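Local coordinates for protein N-acetylglucosamine 2-epimerase (PDB 3GT5) that probably acts as a sugar isomerase of the N-acylglucosamine 2-epimerase family, whose members epimerise or isomerise sugars around carbon 2, at residues R56-Y61 with D75-G80; A121-L126 with L183-A188; W136-W141 with E191-E196; G215-H220 with R274-V279. All blocks are in the same frame, centred on the assembly; numbering follows the deposited sequence.

Contact 1: R56-Y61 with D75-G80; sequences RFVFNY and DAVHHG
Ala76 points its methyl straight at the ring of Tyr61. The CB of Ala76 stands 3.4 Å from the centroid of the Tyr61 ring and only 7° off its normal. This is a CH-pi contact over the middle of one face, with all six ring carbons at similar range. CG of Tyr61 is anti to the carbonyl carbon (chi1 -84°), which places the ring beside Ala76; its turn about the CB-CG bond presents a face to the methyl. Its hydroxyl is carried past Ala76 and bonds to His23. Val77 packs at the root of the same side chain. Its CG2 is 3.8 Å from CB of Tyr61, while its CG1 faces CG1 of Val58 more loosely at 4.4 Å. The other branch of Val58 goes to bare backbone: CG2 of Val58 lies 3.7 Å from C of Gly80. With no side chain at Gly80, the helices can come close, and CA of Val58 is 5.2 Å from CA of Val77. No hydrogen bond crosses the interface, which is buried and held by shape. The short axes are 8.6 Å apart and nearly antiparallel. Helices 51-68 and 71-88 thus form a helical hairpin with a short turn, as expected in the alpha/alpha barrel of this family. Helix 112-127 lies beside helix 51-68, where Ala121 meets Val58, and helix 377-387 touches it through Arg56 and Asn60.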
# COMPACT_ATOMS: atom_id res chain seq x y z
N ARG A 56 4.64 -7.94 1.67
CA ARG A 56 3.85 -7.67 0.47
C ARG A 56 3.79 -8.90 -0.43
O ARG A 56 2.78 -9.14 -1.08
CB ARG A 56 4.38 -6.45 -0.29
CG ARG A 56 3.91 -5.13 0.35
CD ARG A 56 4.47 -3.94 -0.37
NE ARG A 56 4.07 -2.69 0.27
CZ ARG A 56 4.36 -1.48 -0.23
NH1 ARG A 56 4.97 -1.36 -1.40
NH2 ARG A 56 3.96 -0.38 0.42
N PHE A 57 4.88 -9.66 -0.52
CA PHE A 57 4.85 -10.89 -1.34
C PHE A 57 3.87 -11.93 -0.78
O PHE A 57 3.28 -12.68 -1.53
CB PHE A 57 6.20 -11.54 -1.46
CG PHE A 57 7.03 -11.08 -2.62
CD1 PHE A 57 6.61 -11.31 -3.93
CD2 PHE A 57 8.26 -10.48 -2.41
CE1 PHE A 57 7.40 -10.89 -5.01
CE2 PHE A 57 9.06 -10.06 -3.49
CZ PHE A 57 8.61 -10.28 -4.79
N VAL A 58 3.68 -11.99 0.54
CA VAL A 58 2.62 -12.84 1.10
C VAL A 58 1.25 -12.39 0.61
O VAL A 58 0.43 -13.21 0.22
CB VAL A 58 2.66 -12.80 2.63
CG1 VAL A 58 1.39 -13.45 3.28
CG2 VAL A 58 3.90 -13.47 3.14
N PHE A 59 0.98 -11.08 0.60
CA PHE A 59 -0.26 -10.55 0.01
C PHE A 59 -0.41 -10.99 -1.47
O PHE A 59 -1.48 -11.47 -1.84
CB PHE A 59 -0.32 -9.01 0.18
CG PHE A 59 -1.42 -8.34 -0.56
CD1 PHE A 59 -2.58 -7.97 0.10
CD2 PHE A 59 -1.28 -8.01 -1.92
CE1 PHE A 59 -3.60 -7.31 -0.57
CE2 PHE A 59 -2.33 -7.35 -2.61
CZ PHE A 59 -3.48 -7.00 -1.92
N ASN A 60 0.62 -10.77 -2.29
CA ASN A 60 0.64 -11.07 -3.74
C ASN A 60 0.10 -12.50 -3.90
O ASN A 60 -0.82 -12.77 -4.68
CB ASN A 60 2.06 -11.15 -4.31
CG ASN A 60 2.71 -9.81 -4.65
OD1 ASN A 60 2.23 -8.73 -4.28
ND2 ASN A 60 3.84 -9.89 -5.43
N TYR A 61 0.71 -13.41 -3.18
CA TYR A 61 0.41 -14.82 -3.43
C TYR A 61 -0.91 -15.23 -2.81
O TYR A 61 -1.64 -16.06 -3.41
CB TYR A 61 1.54 -15.67 -2.90
CG TYR A 61 2.75 -15.83 -3.83
CD1 TYR A 61 2.67 -16.66 -4.93
CD2 TYR A 61 3.96 -15.22 -3.55
CE1 TYR A 61 3.73 -16.84 -5.77
CE2 TYR A 61 5.06 -15.40 -4.36
CZ TYR A 61 4.92 -16.22 -5.49
OH TYR A 61 6.00 -16.48 -6.32
N ASP A 75 1.40 -22.63 -1.40
CA ASP A 75 2.72 -23.00 -0.89
C ASP A 75 3.63 -21.80 -0.63
O ASP A 75 4.39 -21.78 0.38
CB ASP A 75 3.45 -23.92 -1.87
CG ASP A 75 2.80 -25.28 -1.98
OD1 ASP A 75 2.01 -25.64 -1.08
OD2 ASP A 75 3.12 -26.01 -2.95
N ALA A 76 3.57 -20.82 -1.55
CA ALA A 76 4.38 -19.61 -1.43
C ALA A 76 3.91 -18.73 -0.28
O ALA A 76 4.75 -18.10 0.36
CB ALA A 76 4.38 -18.79 -2.75
N VAL A 77 2.60 -18.69 -0.00
CA VAL A 77 2.07 -17.98 1.20
C VAL A 77 2.71 -18.55 2.48
O VAL A 77 3.23 -17.79 3.34
CB VAL A 77 0.51 -18.05 1.30
CG1 VAL A 77 -0.02 -17.55 2.68
CG2 VAL A 77 -0.15 -17.26 0.17
N HIS A 78 2.70 -19.89 2.61
CA HIS A 78 3.38 -20.56 3.76
C HIS A 78 4.89 -20.26 3.88
O HIS A 78 5.39 -19.90 4.94
CB HIS A 78 3.16 -22.11 3.69
CG HIS A 78 1.80 -22.55 4.14
ND1 HIS A 78 0.66 -22.36 3.39
CD2 HIS A 78 1.39 -23.19 5.27
CE1 HIS A 78 -0.39 -22.87 4.03
NE2 HIS A 78 0.03 -23.37 5.17
N HIS A 79 5.60 -20.37 2.77
CA HIS A 79 7.00 -20.04 2.70
C HIS A 79 7.27 -18.60 3.16
O HIS A 79 8.19 -18.35 3.94
CB HIS A 79 7.47 -20.28 1.24
CG HIS A 79 8.91 -20.00 0.98
ND1 HIS A 79 9.90 -20.95 1.18
CD2 HIS A 79 9.53 -18.93 0.41
CE1 HIS A 79 11.07 -20.44 0.83
NE2 HIS A 79 10.87 -19.22 0.34
N GLY A 80 6.48 -17.65 2.63
CA GLY A 80 6.64 -16.24 2.97
C GLY A 80 6.35 -15.94 4.43
O GLY A 80 7.05 -15.15 5.06

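Contact 2: A121-L126 with L183-A188; sequences AYSCGL and LAAYEA
Ser123 lies over one face of the flat peptide group that joins Ala184 to Ala185. Its CB is 3.7 Å from C of Ala184. Its OG hangs over the nitrogen end of the same peptide, 3.2 Å from CA of Ala185. OG also comes near N of Ala185, but the angle is poor and no bond forms. The hydroxyl instead bonds back to the carbonyl of Met119, one helical turn earlier. The OG is anti to the carbonyl carbon of Ser123 (chi1 -62°), which puts it within range of that acceptor. O of Ala184 takes the helix bond from N of Ala188. These two helices, 112-127 and 172-189, run nearly parallel, their short segments 17° apart. The axes of those segments approach to 8.5 Å. Such a side-by-side parallel pair is what neighbouring inner helices form in an alpha/alpha barrel, the fold of this family. Small residues make the closeness possible: Ala184 meets CB of Ser123 with its methyl at 3.9 Å. Further along, the methyl of Ala188 presses on the backbone, with CB of Ala188 3.4 Å from O of Ser123. Leu126 adds its CD2, 3.6 Å from O of Ala188 and 4.1 Å from CB of Ala188. Met137 of helix 133-147 touches Ser123, Leu126 and Ala185.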
# COMPACT_ATOMS: atom_id res chain seq x y z
N ALA A 121 -0.16 -9.20 6.17
CA ALA A 121 0.32 -10.54 5.77
C ALA A 121 -0.41 -11.63 6.61
O ALA A 121 -0.83 -12.69 6.11
CB ALA A 121 1.84 -10.68 5.92
N TYR A 122 -0.53 -11.39 7.91
CA TYR A 122 -1.21 -12.39 8.77
C TYR A 122 -2.70 -12.51 8.42
O TYR A 122 -3.26 -13.63 8.45
CB TYR A 122 -1.02 -12.06 10.25
CG TYR A 122 0.40 -12.19 10.79
CD1 TYR A 122 1.36 -13.04 10.19
CD2 TYR A 122 0.79 -11.52 11.95
CE1 TYR A 122 2.65 -13.14 10.68
CE2 TYR A 122 2.08 -11.67 12.48
CZ TYR A 122 3.00 -12.49 11.85
OH TYR A 122 4.28 -12.62 12.34
N SER A 123 -3.35 -11.39 8.08
CA SER A 123 -4.78 -11.41 7.69
C SER A 123 -4.94 -12.22 6.39
O SER A 123 -5.86 -13.05 6.28
CB SER A 123 -5.31 -10.00 7.47
OG SER A 123 -5.20 -9.32 8.68
N CYS A 124 -4.02 -12.01 5.46
CA CYS A 124 -3.97 -12.84 4.25
C CYS A 124 -3.79 -14.33 4.58
O CYS A 124 -4.48 -15.17 3.96
CB CYS A 124 -2.86 -12.39 3.31
SG CYS A 124 -3.22 -10.83 2.51
N GLY A 125 -2.90 -14.65 5.52
CA GLY A 125 -2.72 -16.02 5.97
C GLY A 125 -4.00 -16.66 6.47
O GLY A 125 -4.30 -17.83 6.13
N LEU A 126 -4.78 -15.94 7.28
CA LEU A 126 -6.05 -16.47 7.77
C LEU A 126 -7.06 -16.65 6.61
O LEU A 126 -7.78 -17.66 6.58
CB LEU A 126 -6.62 -15.57 8.89
CG LEU A 126 -7.88 -16.01 9.61
CD1 LEU A 126 -7.70 -17.43 10.20
CD2 LEU A 126 -8.27 -15.01 10.66
N LEU A 183 -8.86 -3.31 7.99
CA LEU A 183 -9.92 -3.76 7.12
C LEU A 183 -9.71 -5.21 6.67
O LEU A 183 -10.64 -6.02 6.72
CB LEU A 183 -10.08 -2.83 5.92
CG LEU A 183 -10.65 -1.45 6.18
CD1 LEU A 183 -10.39 -0.46 5.00
CD2 LEU A 183 -12.14 -1.53 6.54
N ALA A 184 -8.49 -5.55 6.24
CA ALA A 184 -8.14 -6.93 5.89
C ALA A 184 -8.35 -7.90 7.07
O ALA A 184 -8.85 -9.02 6.88
CB ALA A 184 -6.73 -7.01 5.40
N ALA A 185 -7.97 -7.46 8.28
CA ALA A 185 -8.07 -8.27 9.50
C ALA A 185 -9.55 -8.57 9.78
O ALA A 185 -9.92 -9.71 10.19
CB ALA A 185 -7.41 -7.54 10.68
N TYR A 186 -10.39 -7.54 9.60
CA TYR A 186 -11.83 -7.70 9.77
C TYR A 186 -12.41 -8.68 8.75
O TYR A 186 -13.21 -9.55 9.09
CB TYR A 186 -12.56 -6.37 9.62
CG TYR A 186 -14.06 -6.51 9.55
CD1 TYR A 186 -14.79 -6.87 10.68
CD2 TYR A 186 -14.76 -6.29 8.35
CE1 TYR A 186 -16.19 -7.00 10.61
CE2 TYR A 186 -16.16 -6.41 8.30
CZ TYR A 186 -16.85 -6.77 9.43
OH TYR A 186 -18.23 -6.86 9.37
N GLU A 187 -11.99 -8.52 7.50
CA GLU A 187 -12.49 -9.36 6.42
C GLU A 187 -12.11 -10.81 6.68
O GLU A 187 -12.90 -11.73 6.42
CB GLU A 187 -11.94 -8.88 5.07
CG GLU A 187 -12.52 -7.58 4.60
CD GLU A 187 -11.82 -7.02 3.38
OE1 GLU A 187 -10.71 -7.49 3.03
OE2 GLU A 187 -12.37 -6.08 2.77
N ALA A 188 -10.93 -11.02 7.24
CA ALA A 188 -10.40 -12.39 7.50
C ALA A 188 -11.00 -13.04 8.75
O ALA A 188 -11.26 -14.23 8.73
CB ALA A 188 -8.93 -12.36 7.59

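Contact 3: W136-W141 with E191-E196; sequences WMDETW and EQRYLE
Arg193 reaches across to Trp141 and Asp138 with a side chain that is extended from CG to NE. Its CG sits between the backbone N and the carbonyl carbon (chi1 74°), and this sends the chain from CB out over the indole. The CG skirts CH2 of Trp141. The next carbon, CD of Arg193, lies over the six-membered ring, 4.2 Å from its centroid. NE continues over the middle of the indole. OE2 of Glu191 is 3.3 Å from NE of Arg193, well out of the guanidinium plane; no N-H points at it, so this is attraction of charge alone. The CZ of Arg193 is 3.7 Å from the centroid of the five-membered ring of Trp141. Guanidinium and indole planes are 15° apart, a flat cation-pi stack. At the tip, NH1 of Arg193 gives a bond to water 1, which passes one on to OD1 of Asp138. NH2 makes a nearly straight salt bridge with OD1 of Asp138 at 2.7 Å, using the anti lone pair of that oxygen, which lies in the guanidinium plane. The same NH2 donates to OH of Tyr194 at 3.1 Å. Those bonds fix the rotation of the guanidinium. Tyr194 also turns its ring edge toward the face of Trp141, planes at 69°. The axes of the short helical segments come no closer than 12.7 Å, so long side chains must bridge them, consistent with neighbouring outer helices of an alpha/alpha barrel.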
# COMPACT_ATOMS: atom_id res chain seq x y z
N TRP A 136 -1.78 -14.99 15.52
CA TRP A 136 -0.68 -14.08 15.16
C TRP A 136 -1.20 -12.66 15.03
O TRP A 136 -0.49 -11.70 15.38
CB TRP A 136 -0.03 -14.48 13.83
CG TRP A 136 0.51 -15.86 13.76
CD1 TRP A 136 0.89 -16.67 14.81
CD2 TRP A 136 0.76 -16.61 12.56
NE1 TRP A 136 1.34 -17.88 14.33
CE2 TRP A 136 1.25 -17.87 12.95
CE3 TRP A 136 0.59 -16.34 11.19
CZ2 TRP A 136 1.61 -18.87 12.01
CZ3 TRP A 136 0.94 -17.33 10.26
CH2 TRP A 136 1.43 -18.57 10.68
N MET A 137 -2.43 -12.54 14.49
CA MET A 137 -3.14 -11.25 14.39
C MET A 137 -3.39 -10.68 15.78
O MET A 137 -3.16 -9.49 16.06
CB MET A 137 -4.46 -11.35 13.59
CG MET A 137 -4.33 -11.82 12.12
SD MET A 137 -5.78 -12.52 11.31
CE MET A 137 -6.84 -11.13 11.40
N ASP A 138 -3.88 -11.53 16.69
CA ASP A 138 -4.12 -11.08 18.05
C ASP A 138 -2.81 -10.65 18.73
O ASP A 138 -2.77 -9.61 19.40
CB ASP A 138 -4.90 -12.12 18.86
CG ASP A 138 -5.14 -11.66 20.29
OD1 ASP A 138 -5.68 -10.53 20.52
OD2 ASP A 138 -4.69 -12.41 21.18
N GLU A 139 -1.72 -11.37 18.51
CA GLU A 139 -0.39 -11.04 19.07
C GLU A 139 0.07 -9.70 18.54
O GLU A 139 0.62 -8.90 19.31
CB GLU A 139 0.60 -12.14 18.67
CG GLU A 139 2.12 -11.97 18.84
CD GLU A 139 2.84 -12.93 17.88
OE1 GLU A 139 3.15 -12.52 16.72
OE2 GLU A 139 2.96 -14.14 18.24
N THR A 140 -0.19 -9.44 17.25
CA THR A 140 0.23 -8.16 16.62
C THR A 140 -0.64 -7.02 17.17
O THR A 140 -0.12 -5.96 17.49
CB THR A 140 0.13 -8.26 15.10
OG1 THR A 140 0.89 -9.39 14.65
CG2 THR A 140 0.67 -6.96 14.41
N TRP A 141 -1.94 -7.24 17.30
CA TRP A 141 -2.83 -6.25 17.93
C TRP A 141 -2.30 -5.89 19.35
O TRP A 141 -2.20 -4.70 19.74
CB TRP A 141 -4.26 -6.80 18.01
CG TRP A 141 -5.21 -5.93 18.79
CD1 TRP A 141 -5.41 -5.96 20.15
CD2 TRP A 141 -6.05 -4.88 18.30
NE1 TRP A 141 -6.32 -5.02 20.51
CE2 TRP A 141 -6.74 -4.35 19.40
CE3 TRP A 141 -6.33 -4.37 17.02
CZ2 TRP A 141 -7.65 -3.32 19.28
CZ3 TRP A 141 -7.24 -3.35 16.91
CH2 TRP A 141 -7.91 -2.84 18.03
N GLU A 191 -13.81 -10.02 13.37
CA GLU A 191 -13.80 -9.30 14.67
C GLU A 191 -14.09 -7.82 14.48
O GLU A 191 -13.33 -7.10 13.78
CB GLU A 191 -12.50 -9.50 15.39
CG GLU A 191 -12.19 -10.96 15.70
CD GLU A 191 -10.85 -11.16 16.38
OE1 GLU A 191 -10.21 -12.22 16.14
OE2 GLU A 191 -10.42 -10.28 17.16
N GLN A 192 -15.11 -7.33 15.19
CA GLN A 192 -15.54 -5.97 15.11
C GLN A 192 -14.46 -4.99 15.50
O GLN A 192 -14.46 -3.87 14.94
CB GLN A 192 -16.81 -5.72 15.99
CG GLN A 192 -17.60 -4.42 15.63
CD GLN A 192 -18.21 -4.44 14.24
OE1 GLN A 192 -18.31 -5.52 13.59
NE2 GLN A 192 -18.65 -3.25 13.76
N ARG A 193 -13.59 -5.36 16.44
CA ARG A 193 -12.58 -4.40 16.93
C ARG A 193 -11.69 -3.90 15.79
O ARG A 193 -11.25 -2.75 15.79
CB ARG A 193 -11.73 -4.94 18.06
CG ARG A 193 -10.66 -5.99 17.69
CD ARG A 193 -10.04 -6.60 18.93
NE ARG A 193 -9.02 -7.58 18.54
CZ ARG A 193 -8.18 -8.19 19.36
NH1 ARG A 193 -8.23 -7.95 20.66
NH2 ARG A 193 -7.30 -9.06 18.87
N TYR A 194 -11.38 -4.79 14.86
CA TYR A 194 -10.55 -4.39 13.73
C TYR A 194 -11.21 -3.41 12.81
O TYR A 194 -10.55 -2.45 12.40
CB TYR A 194 -10.10 -5.63 12.94
CG TYR A 194 -9.33 -6.62 13.72
CD1 TYR A 194 -8.30 -6.24 14.59
CD2 TYR A 194 -9.61 -7.98 13.60
CE1 TYR A 194 -7.57 -7.15 15.28
CE2 TYR A 194 -8.86 -8.91 14.27
CZ TYR A 194 -7.83 -8.50 15.13
OH TYR A 194 -7.05 -9.43 15.82
N LEU A 195 -12.49 -3.63 12.48
CA LEU A 195 -13.25 -2.71 11.63
C LEU A 195 -13.41 -1.34 12.30
O LEU A 195 -13.28 -0.28 11.66
CB LEU A 195 -14.62 -3.30 11.33
CG LEU A 195 -15.54 -2.47 10.48
CD1 LEU A 195 -14.88 -2.10 9.09
CD2 LEU A 195 -16.97 -3.19 10.33
N GLU A 196 -13.65 -1.37 13.62
CA GLU A 196 -13.86 -0.15 14.36
C GLU A 196 -12.55 0.66 14.49
O GLU A 196 -12.57 1.90 14.40
CB GLU A 196 -14.48 -0.42 15.71
CG GLU A 196 -15.91 -1.02 15.55
CD GLU A 196 -17.05 -0.08 15.17
OE1 GLU A 196 -16.88 1.16 15.07
OE2 GLU A 196 -18.18 -0.62 14.96
O HOH W 1 -6.67 -9.29 22.57

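Contact 4: G215-H220 with R274-V279; sequences GLVWEH and RSLFDV
Leu216 and Val279 make the tight side of this contact. CG1 of Val279 fits against both methyls of Leu216, and is 3.8 Å from its CD1. The two side chains cross at a slant. Leu276 adds a second apolar point: its CD2 is 4.1 Å from CD2 of Leu216 and 4.4 Å from CG2 of Val217. The same CD2 of Leu276 comes closest to backbone, 3.5 Å from O of Gly215. In Leu276 the CG is anti to the carbonyl carbon (chi1 -69°), and this lets the end of the chain lean toward the loop although its first bond does not. Leu216 and Leu276 both touch Gln250 of helix 247-263, and Gln250 also accepts a bond from N of Val217. Val217 also touches Ile205, and Leu276 Thr206, both of helix 192-211.

The other side is looser and wet. The carbonyl of Gly215 faces helix 269-284, but no polar atom of 274-279 bonds to it directly. Two waters fill that role. Water 2 donates to O of Gly215 at 2.8 Å and to OG of Ser275 at 2.7 Å. Water 3 donates to O of Gly215 and, at 3.2 Å, to O of Ser275. One carbonyl thus takes two water bonds. No direct hydrogen bond joins the segments. The chemistry implies that the loop is seated on the helix by the fit of its leucine and valine side chains, while the carbonyl of Gly215 reaches the helix through water.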
# COMPACT_ATOMS: atom_id res chain seq x y z
N GLY A 215 -7.95 20.62 3.82
CA GLY A 215 -8.81 19.57 3.31
C GLY A 215 -8.14 18.41 2.61
O GLY A 215 -8.84 17.51 2.08
N LEU A 216 -6.80 18.41 2.55
CA LEU A 216 -6.04 17.26 2.05
C LEU A 216 -5.18 16.72 3.18
O LEU A 216 -4.96 17.41 4.17
CB LEU A 216 -5.17 17.63 0.86
CG LEU A 216 -5.90 18.02 -0.43
CD1 LEU A 216 -4.83 18.31 -1.50
CD2 LEU A 216 -6.85 16.93 -0.92
N VAL A 217 -4.72 15.48 3.05
CA VAL A 217 -3.93 14.83 4.07
C VAL A 217 -2.43 15.06 3.83
O VAL A 217 -1.85 14.57 2.86
CB VAL A 217 -4.23 13.30 4.14
CG1 VAL A 217 -3.38 12.61 5.20
CG2 VAL A 217 -5.75 13.04 4.34
N TRP A 218 -1.82 15.83 4.72
CA TRP A 218 -0.37 16.03 4.74
C TRP A 218 0.29 14.83 5.41
O TRP A 218 -0.35 14.13 6.22
CB TRP A 218 -0.08 17.33 5.51
CG TRP A 218 1.34 17.76 5.50
CD1 TRP A 218 2.22 17.66 6.54
CD2 TRP A 218 2.06 18.39 4.42
NE1 TRP A 218 3.44 18.16 6.17
CE2 TRP A 218 3.38 18.61 4.89
CE3 TRP A 218 1.72 18.78 3.10
CZ2 TRP A 218 4.38 19.19 4.09
CZ3 TRP A 218 2.71 19.37 2.31
CH2 TRP A 218 4.01 19.59 2.81
N GLU A 219 1.55 14.54 5.09
CA GLU A 219 2.21 13.33 5.56
C GLU A 219 2.75 13.40 6.97
O GLU A 219 2.71 12.40 7.70
CB GLU A 219 3.37 12.95 4.66
CG GLU A 219 3.01 12.63 3.23
CD GLU A 219 2.19 11.37 3.07
OE1 GLU A 219 2.45 10.35 3.76
OE2 GLU A 219 1.23 11.40 2.26
N HIS A 220 3.30 14.56 7.34
CA HIS A 220 4.19 14.67 8.51
C HIS A 220 3.69 15.59 9.60
O HIS A 220 3.18 16.65 9.33
CB HIS A 220 5.53 15.20 8.06
CG HIS A 220 6.06 14.50 6.86
ND1 HIS A 220 6.23 13.14 6.84
CD2 HIS A 220 6.43 14.96 5.64
CE1 HIS A 220 6.73 12.78 5.66
NE2 HIS A 220 6.85 13.87 4.92
N ARG A 274 -14.89 11.68 -2.03
CA ARG A 274 -15.04 12.50 -3.27
C ARG A 274 -14.18 13.77 -3.18
O ARG A 274 -13.51 14.15 -4.14
CB ARG A 274 -16.52 12.84 -3.53
CG ARG A 274 -17.37 11.62 -3.81
CD ARG A 274 -18.76 12.00 -4.30
NE ARG A 274 -18.66 12.68 -5.59
CZ ARG A 274 -19.66 12.82 -6.47
NH1 ARG A 274 -20.86 12.32 -6.20
NH2 ARG A 274 -19.43 13.48 -7.61
N SER A 275 -14.16 14.42 -2.01
CA SER A 275 -13.37 15.65 -1.83
C SER A 275 -11.87 15.37 -2.00
O SER A 275 -11.14 16.16 -2.63
CB SER A 275 -13.66 16.34 -0.46
OG SER A 275 -13.01 15.67 0.65
N LEU A 276 -11.40 14.25 -1.45
CA LEU A 276 -9.99 13.91 -1.55
C LEU A 276 -9.59 13.59 -2.99
O LEU A 276 -8.54 14.06 -3.51
CB LEU A 276 -9.67 12.70 -0.66
CG LEU A 276 -9.76 13.00 0.85
CD1 LEU A 276 -9.55 11.73 1.72
CD2 LEU A 276 -8.77 14.12 1.29
N PHE A 277 -10.41 12.75 -3.62
CA PHE A 277 -10.09 12.28 -4.97
C PHE A 277 -10.14 13.47 -5.97
O PHE A 277 -9.19 13.66 -6.74
CB PHE A 277 -11.05 11.19 -5.40
CG PHE A 277 -10.81 10.69 -6.81
CD1 PHE A 277 -10.11 9.53 -7.02
CD2 PHE A 277 -11.27 11.38 -7.92
CE1 PHE A 277 -9.85 9.03 -8.28
CE2 PHE A 277 -11.01 10.89 -9.21
CZ PHE A 277 -10.31 9.72 -9.38
N ASP A 278 -11.20 14.27 -5.91
CA ASP A 278 -11.48 15.31 -6.94
C ASP A 278 -10.36 16.33 -6.91
O ASP A 278 -9.82 16.69 -7.95
CB ASP A 278 -12.83 16.02 -6.72
CG ASP A 278 -14.06 15.09 -6.89
OD1 ASP A 278 -13.95 13.91 -7.31
OD2 ASP A 278 -15.16 15.58 -6.54
N VAL A 279 -10.01 16.80 -5.72
CA VAL A 279 -8.94 17.77 -5.57
C VAL A 279 -7.59 17.20 -5.97
O VAL A 279 -6.83 17.86 -6.72
CB VAL A 279 -8.86 18.31 -4.13
CG1 VAL A 279 -7.59 19.15 -3.93
CG2 VAL A 279 -10.12 19.10 -3.84
O HOH W 2 -11.54 17.01 2.53
O HOH W 3 -10.17 18.34 -0.53

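Contact 2 touches both contact 1 and contact 3, which do not touch each other. Contact 4 is about 32 Å from contact 1, centre to centre, on the opposite side of the chain's centre. Contacts 1 and 2 are buried, free of hydrogen bonds between their segments, and built largely from small or apolar residues; they touch where Phe59 meets Cys124. Contacts 2 and 3 use two successive helix pairs, 112-127 with 133-147 and 172-189 with 192-211. Contact 2 joins the first helix of each pair closely, contact 3 the second across a wider gap. Contact 3 is partly exposed and relies on charge and aromatic stacking. Contact 4 alone joins a loop to a helix, combining a buried apolar patch with water bridges.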